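PDB 5EJR: myosin-I heavy chain from Dictyostelium discoideum, which works as an actin-based motor with ATPase activity in early phagocytosis and adhesion, this chain being its second MyTH4-FERM tail module. Local coordinates for residues Phe299-Trp313 / Leu407-Gly421. Residues are numbered along the deposited sequence; the frame is centred on the assembly and turned at random.
Sequences FLDDVNKILDQEHLW and LMFINLIGSKSPLFG. With EDO (1,2-ethanediol), chain B; EDO (1,2-ethanediol), chain H; EDO (1,2-ethanediol), chain F.
Phe-299 and Phe-420 form a T-shaped pair in which the edge of Phe-420 points at the face of Phe-299, with ring centroids 5.4 Å apart and planes at 61°. Here the chain leaving strand 290-296 of the ubiquitin-like lobe is packed on helix 402-416 of the helical middle (F2) lobe of the FERM domain: apolar side chains make the seam, and waters bridge polar atoms along its margins. Beside the pair, Gly-421 brings its CA to 3.9 Å from Phe-299 CD1. Were Phe-299 cut back to an alanine, the edge of Phe-420 would probably lose its aromatic face and a gap open beside Gly-421.

Further along, Val-303 sets CG2 against both Phe-420 CE2 (3.6 Å) and Ile-410 CG2, while its other methyl, CG1, lies against the backbone of Gly-414; a CB there would run into CG2. With CG1 anti to the backbone N (chi1 -170°), Ile-306 extends CD1 to Ile-410 CG2 at 3.6 Å; the same CD1 sits 3.5 Å above the centre of the Trp-313 ring. Its CG2 branch presses on Asn-411 CB (3.4 Å), and Leu-407 CD2 meets its CG1. Leu-307 CD2 lies against Leu-407 CB (3.9 Å), the two side chains passing in opposite directions.

No direct hydrogen bond crosses the seam. One water donates to the backbone oxygens of Phe-299 and Gly-421; two others donate to both Asn-304 O and Asn-411 OD1, the shorter bond to OD1 being 2.7 Å. An ethanediol, probably from the crystallisation liquor, accepts from Val-303 N.

Helix 317-332 backs this core, Phe-320 touching Leu-407 and Ile-410, and Ile-327 touching Phe-420. Helix 341-355 packs on Phe-409 and Leu-412, while Tyr-504 of helix 494-505 bonds to Phe-299 N. Gly-421 leads into strand 423-428, an edge of the four-stranded antiparallel sheet.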
loop_
_atom_site.group_PDB
_atom_site.type_symbol
_atom_site.label_atom_id
_atom_site.label_comp_id
_atom_site.label_asym_id
_atom_site.label_seq_id
_atom_site.Cartn_x
_atom_site.Cartn_y
_atom_site.Cartn_z
ATOM N N PHE A 299 2.517 14.635 -16.202
ATOM C CA PHE A 299 2.790 15.921 -16.834
ATOM C C PHE A 299 2.557 15.738 -18.309
ATOM O O PHE A 299 3.380 15.121 -18.975
ATOM C CB PHE A 299 4.250 16.354 -16.553
ATOM C CG PHE A 299 4.494 16.735 -15.111
ATOM C CD1 PHE A 299 4.770 15.759 -14.154
ATOM C CD2 PHE A 299 4.445 18.069 -14.710
ATOM C CE1 PHE A 299 4.971 16.111 -12.815
ATOM C CE2 PHE A 299 4.654 18.425 -13.372
ATOM C CZ PHE A 299 4.912 17.449 -12.432
ATOM N N LEU A 300 1.393 16.190 -18.792
ATOM C CA LEU A 300 0.955 16.027 -20.190
ATOM C C LEU A 300 1.221 17.232 -21.065
ATOM O O LEU A 300 1.256 17.099 -22.289
ATOM C CB LEU A 300 -0.557 15.682 -20.226
ATOM C CG LEU A 300 -0.908 14.255 -19.719
ATOM C CD1 LEU A 300 -2.428 13.999 -19.781
ATOM C CD2 LEU A 300 -0.219 13.186 -20.571
ATOM N N ASP A 301 1.394 18.400 -20.456
ATOM C CA ASP A 301 1.636 19.642 -21.207
ATOM C C ASP A 301 3.114 19.846 -21.501
ATOM O O ASP A 301 3.950 19.287 -20.800
ATOM C CB ASP A 301 0.985 20.840 -20.503
ATOM C CG ASP A 301 -0.502 20.585 -20.271
ATOM O OD1 ASP A 301 -1.189 20.154 -21.234
ATOM O OD2 ASP A 301 -0.943 20.664 -19.101
ATOM N N ASP A 302 3.434 20.562 -22.574
ATOM C CA ASP A 302 4.830 20.764 -22.981
ATOM C C ASP A 302 5.472 21.888 -22.155
ATOM O O ASP A 302 5.142 23.046 -22.339
ATOM C CB ASP A 302 4.929 21.041 -24.504
ATOM C CG ASP A 302 6.344 21.116 -25.094
ATOM O OD1 ASP A 302 7.326 21.027 -24.321
ATOM O OD2 ASP A 302 6.466 21.279 -26.332
ATOM N N VAL A 303 6.391 21.527 -21.251
ATOM C CA VAL A 303 7.115 22.481 -20.404
ATOM C C VAL A 303 7.892 23.536 -21.243
ATOM O O VAL A 303 8.120 24.642 -20.779
ATOM C CB VAL A 303 7.995 21.750 -19.337
ATOM C CG1 VAL A 303 9.334 21.231 -19.901
ATOM C CG2 VAL A 303 8.205 22.630 -18.110
ATOM N N ASN A 304 8.296 23.201 -22.464
ATOM C CA ASN A 304 8.994 24.143 -23.338
ATOM C C ASN A 304 8.108 25.271 -23.830
ATOM O O ASN A 304 8.631 26.324 -24.235
ATOM C CB ASN A 304 9.668 23.414 -24.506
ATOM C CG ASN A 304 10.793 22.522 -24.030
ATOM O OD1 ASN A 304 10.701 21.292 -24.075
ATOM N ND2 ASN A 304 11.822 23.118 -23.444
ATOM N N LYS A 305 6.758 25.081 -23.752
ATOM C CA LYS A 305 5.778 26.099 -24.179
ATOM C C LYS A 305 5.023 26.722 -22.989
ATOM O O LYS A 305 4.024 27.414 -23.187
ATOM C CB LYS A 305 4.767 25.451 -25.168
ATOM C CG LYS A 305 5.445 24.960 -26.435
ATOM C CD LYS A 305 4.457 24.387 -27.427
ATOM C CE LYS A 305 5.146 24.037 -28.730
ATOM N NZ LYS A 305 4.279 23.185 -29.589
ATOM N N ILE A 306 5.452 26.437 -21.753
ATOM C CA ILE A 306 4.744 26.890 -20.548
ATOM C C ILE A 306 4.435 28.426 -20.516
ATOM O O ILE A 306 3.327 28.809 -20.142
ATOM C CB ILE A 306 5.470 26.416 -19.264
ATOM C CG1 ILE A 306 4.606 26.671 -17.997
ATOM C CG2 ILE A 306 6.879 26.984 -19.147
ATOM C CD1 ILE A 306 5.176 26.065 -16.655
ATOM N N LEU A 307 5.393 29.277 -20.910
ATOM C CA LEU A 307 5.208 30.714 -20.894
ATOM C C LEU A 307 4.181 31.195 -21.925
ATOM O O LEU A 307 3.572 32.244 -21.723
ATOM C CB LEU A 307 6.552 31.459 -21.070
ATOM C CG LEU A 307 7.601 31.198 -19.941
ATOM C CD1 LEU A 307 8.936 31.861 -20.274
ATOM C CD2 LEU A 307 7.094 31.730 -18.610
ATOM N N ASP A 308 3.974 30.416 -22.988
ATOM C CA ASP A 308 3.012 30.770 -24.028
ATOM C C ASP A 308 1.725 29.959 -23.939
ATOM O O ASP A 308 0.847 30.159 -24.772
ATOM C CB ASP A 308 3.654 30.699 -25.421
ATOM C CG ASP A 308 4.802 31.693 -25.596
ATOM O OD1 ASP A 308 4.598 32.893 -25.323
ATOM O OD2 ASP A 308 5.901 31.265 -25.975
ATOM N N GLN A 309 1.606 29.049 -22.928
ATOM C CA GLN A 309 0.397 28.243 -22.694
ATOM C C GLN A 309 0.121 28.184 -21.190
ATOM O O GLN A 309 -0.166 27.109 -20.630
ATOM C CB GLN A 309 0.546 26.825 -23.248
ATOM C CG GLN A 309 1.046 26.727 -24.675
ATOM C CD GLN A 309 1.069 25.291 -25.141
ATOM O OE1 GLN A 309 1.379 24.354 -24.394
ATOM N NE2 GLN A 309 0.725 25.091 -26.398
ATOM N N GLU A 310 0.185 29.349 -20.542
ATOM C CA GLU A 310 0.054 29.496 -19.078
ATOM C C GLU A 310 -1.198 28.868 -18.493
ATOM O O GLU A 310 -1.106 28.269 -17.426
ATOM C CB GLU A 310 0.184 30.971 -18.624
ATOM C CG GLU A 310 -0.975 31.875 -19.019
ATOM C CD GLU A 310 -0.721 33.367 -18.928
ATOM O OE1 GLU A 310 0.190 33.858 -19.634
ATOM O OE2 GLU A 310 -1.473 34.055 -18.197
ATOM N N HIS A 311 -2.361 29.010 -19.175
ATOM C CA HIS A 311 -3.650 28.465 -18.707
ATOM C C HIS A 311 -3.610 26.957 -18.446
ATOM O O HIS A 311 -4.307 26.478 -17.556
ATOM C CB HIS A 311 -4.789 28.790 -19.704
ATOM C CG HIS A 311 -4.491 28.356 -21.098
ATOM N ND1 HIS A 311 -3.751 29.149 -21.952
ATOM C CD2 HIS A 311 -4.960 27.296 -21.784
ATOM C CE1 HIS A 311 -3.759 28.518 -23.115
ATOM N NE2 HIS A 311 -4.466 27.401 -23.056
ATOM N N LEU A 312 -2.824 26.206 -19.220
ATOM C CA LEU A 312 -2.727 24.757 -19.034
ATOM C C LEU A 312 -2.141 24.427 -17.662
ATOM O O LEU A 312 -2.359 23.340 -17.123
ATOM C CB LEU A 312 -1.902 24.091 -20.165
ATOM C CG LEU A 312 -2.428 24.295 -21.585
ATOM C CD1 LEU A 312 -1.473 23.692 -22.608
ATOM C CD2 LEU A 312 -3.910 23.698 -21.745
ATOM N N TRP A 313 -1.386 25.374 -17.113
ATOM C CA TRP A 313 -0.724 25.156 -15.832
ATOM C C TRP A 313 -1.396 25.920 -14.686
ATOM O O TRP A 313 -1.421 25.430 -13.567
ATOM C CB TRP A 313 0.727 25.633 -15.977
ATOM C CG TRP A 313 1.500 24.873 -17.009
ATOM C CD1 TRP A 313 1.442 25.028 -18.367
ATOM C CD2 TRP A 313 2.411 23.799 -16.766
ATOM N NE1 TRP A 313 2.281 24.128 -18.982
ATOM C CE2 TRP A 313 2.943 23.409 -18.019
ATOM C CE3 TRP A 313 2.913 23.190 -15.594
ATOM C CZ2 TRP A 313 3.926 22.415 -18.140
ATOM C CZ3 TRP A 313 3.864 22.190 -15.720
ATOM C CH2 TRP A 313 4.370 21.823 -16.981
ATOM N N LEU A 407 6.166 30.305 -13.203
ATOM C CA LEU A 407 6.158 29.756 -14.565
ATOM C C LEU A 407 7.547 29.825 -15.182
ATOM O O LEU A 407 7.944 28.894 -15.877
ATOM C CB LEU A 407 5.145 30.519 -15.462
ATOM C CG LEU A 407 3.656 30.338 -15.140
ATOM C CD1 LEU A 407 2.803 31.406 -15.824
ATOM C CD2 LEU A 407 3.164 28.994 -15.579
ATOM N N MET A 408 8.293 30.921 -14.905
ATOM C CA MET A 408 9.655 31.158 -15.398
ATOM C C MET A 408 10.583 30.117 -14.762
ATOM O O MET A 408 11.459 29.584 -15.434
ATOM C CB MET A 408 10.141 32.562 -14.974
ATOM C CG MET A 408 9.676 33.694 -15.844
ATOM S SD MET A 408 10.226 35.310 -15.174
ATOM C CE MET A 408 11.989 35.247 -15.517
ATOM N N PHE A 409 10.422 29.890 -13.453
ATOM C CA PHE A 409 11.218 28.892 -12.726
ATOM C C PHE A 409 10.974 27.495 -13.339
ATOM O O PHE A 409 11.926 26.817 -13.703
ATOM C CB PHE A 409 10.851 28.907 -11.234
ATOM C CG PHE A 409 11.354 27.704 -10.461
ATOM C CD1 PHE A 409 12.720 27.480 -10.296
ATOM C CD2 PHE A 409 10.465 26.760 -9.957
ATOM C CE1 PHE A 409 13.181 26.361 -9.588
ATOM C CE2 PHE A 409 10.928 25.640 -9.263
ATOM C CZ PHE A 409 12.284 25.440 -9.100
ATOM N N ILE A 410 9.690 27.109 -13.520
ATOM C CA ILE A 410 9.377 25.808 -14.118
ATOM C C ILE A 410 9.932 25.709 -15.541
ATOM O O ILE A 410 10.496 24.690 -15.878
ATOM C CB ILE A 410 7.869 25.469 -14.047
ATOM C CG1 ILE A 410 7.400 25.421 -12.565
ATOM C CG2 ILE A 410 7.599 24.147 -14.775
ATOM C CD1 ILE A 410 5.900 25.667 -12.295
ATOM N N ASN A 411 9.818 26.771 -16.334
ATOM C CA ASN A 411 10.344 26.783 -17.701
ATOM C C ASN A 411 11.853 26.514 -17.717
ATOM O O ASN A 411 12.345 25.740 -18.527
ATOM C CB ASN A 411 10.029 28.121 -18.400
ATOM C CG ASN A 411 10.558 28.163 -19.825
ATOM O OD1 ASN A 411 10.230 27.335 -20.699
ATOM N ND2 ASN A 411 11.452 29.073 -20.056
ATOM N N LEU A 412 12.583 27.174 -16.823
ATOM C CA LEU A 412 14.036 26.994 -16.756
ATOM C C LEU A 412 14.444 25.598 -16.341
ATOM O O LEU A 412 15.254 24.995 -17.018
ATOM C CB LEU A 412 14.646 28.061 -15.863
ATOM C CG LEU A 412 14.814 29.344 -16.631
ATOM C CD1 LEU A 412 14.774 30.520 -15.720
ATOM C CD2 LEU A 412 16.086 29.307 -17.480
ATOM N N ILE A 413 13.876 25.073 -15.256
ATOM C CA ILE A 413 14.119 23.699 -14.813
ATOM C C ILE A 413 13.755 22.705 -15.930
ATOM O O ILE A 413 14.562 21.845 -16.292
ATOM C CB ILE A 413 13.290 23.386 -13.540
ATOM C CG1 ILE A 413 13.828 24.158 -12.326
ATOM C CG2 ILE A 413 13.238 21.848 -13.257
ATOM C CD1 ILE A 413 15.253 23.803 -11.842
ATOM N N GLY A 414 12.542 22.852 -16.448
ATOM C CA GLY A 414 11.969 21.964 -17.449
ATOM C C GLY A 414 12.759 21.842 -18.727
ATOM O O GLY A 414 12.975 20.730 -19.189
ATOM N N SER A 415 13.217 22.972 -19.280
ATOM C CA SER A 415 13.980 23.042 -20.529
ATOM C C SER A 415 15.382 22.449 -20.423
ATOM O O SER A 415 15.973 22.087 -21.438
ATOM C CB SER A 415 14.075 24.487 -21.017
ATOM O OG SER A 415 14.875 25.284 -20.154
ATOM N N LYS A 416 15.945 22.413 -19.214
ATOM C CA LYS A 416 17.310 21.964 -19.032
ATOM C C LYS A 416 17.440 20.559 -18.473
ATOM O O LYS A 416 18.532 20.004 -18.498
ATOM C CB LYS A 416 18.066 22.988 -18.171
ATOM C CG LYS A 416 18.335 24.259 -18.983
ATOM C CD LYS A 416 18.656 25.465 -18.153
ATOM C CE LYS A 416 18.707 26.692 -19.034
ATOM N NZ LYS A 416 19.821 26.631 -20.019
ATOM N N SER A 417 16.336 19.957 -18.020
ATOM C CA SER A 417 16.373 18.645 -17.378
ATOM C C SER A 417 15.623 17.547 -18.129
ATOM O O SER A 417 14.386 17.531 -18.133
ATOM C CB SER A 417 15.876 18.754 -15.942
ATOM O OG SER A 417 16.370 19.947 -15.359
ATOM N N PRO A 418 16.344 16.570 -18.726
ATOM C CA PRO A 418 15.638 15.477 -19.436
ATOM C C PRO A 418 14.786 14.584 -18.534
ATOM O O PRO A 418 13.888 13.925 -19.022
ATOM C CB PRO A 418 16.757 14.688 -20.128
ATOM C CG PRO A 418 18.007 15.477 -19.943
ATOM C CD PRO A 418 17.812 16.426 -18.810
ATOM N N LEU A 419 15.024 14.598 -17.230
ATOM C CA LEU A 419 14.231 13.805 -16.293
ATOM C C LEU A 419 12.938 14.541 -15.870
ATOM O O LEU A 419 12.122 13.948 -15.169
ATOM C CB LEU A 419 15.059 13.458 -15.044
ATOM C CG LEU A 419 16.219 12.447 -15.193
ATOM C CD1 LEU A 419 16.981 12.342 -13.907
ATOM C CD2 LEU A 419 15.723 11.060 -15.589
ATOM N N PHE A 420 12.762 15.823 -16.265
ATOM C CA PHE A 420 11.567 16.566 -15.878
ATOM C C PHE A 420 10.319 15.882 -16.458
ATOM O O PHE A 420 10.277 15.591 -17.647
ATOM C CB PHE A 420 11.642 18.038 -16.344
ATOM C CG PHE A 420 10.416 18.823 -15.930
ATOM C CD1 PHE A 420 10.328 19.383 -14.664
ATOM C CD2 PHE A 420 9.310 18.908 -16.771
ATOM C CE1 PHE A 420 9.170 20.055 -14.261
ATOM C CE2 PHE A 420 8.138 19.538 -16.360
ATOM C CZ PHE A 420 8.074 20.118 -15.106
ATOM N N GLY A 421 9.318 15.643 -15.620
ATOM C CA GLY A 421 8.063 15.038 -16.077
ATOM C C GLY A 421 8.094 13.527 -16.201
ATOM O O GLY A 421 7.100 12.936 -16.610
HETATM C C1 EDO B . 7.633 17.866 -20.039
HETATM O O1 EDO B . 7.310 18.740 -21.100
HETATM C C2 EDO B . 6.348 17.596 -19.250
HETATM O O2 EDO B . 5.753 18.863 -18.915
HETATM C C1 EDO H . 9.071 16.948 -12.512
HETATM O O1 EDO H . 9.576 15.634 -12.616
HETATM C C2 EDO H . 7.999 17.196 -11.406
HETATM O O2 EDO H . 8.109 16.395 -10.244
HETATM C C1 EDO F . 13.124 11.783 -21.692
HETATM O O1 EDO F . 14.208 12.608 -21.289
HETATM C C2 EDO F . 12.410 12.557 -22.807
HETATM O O2 EDO F . 11.308 11.832 -23.271
HETATM O O HOH W 1 5.757 13.753 -19.087
HETATM O O HOH W 2 7.799 28.597 -22.458
HETATM O O HOH W 3 11.552 27.067 -23.069
#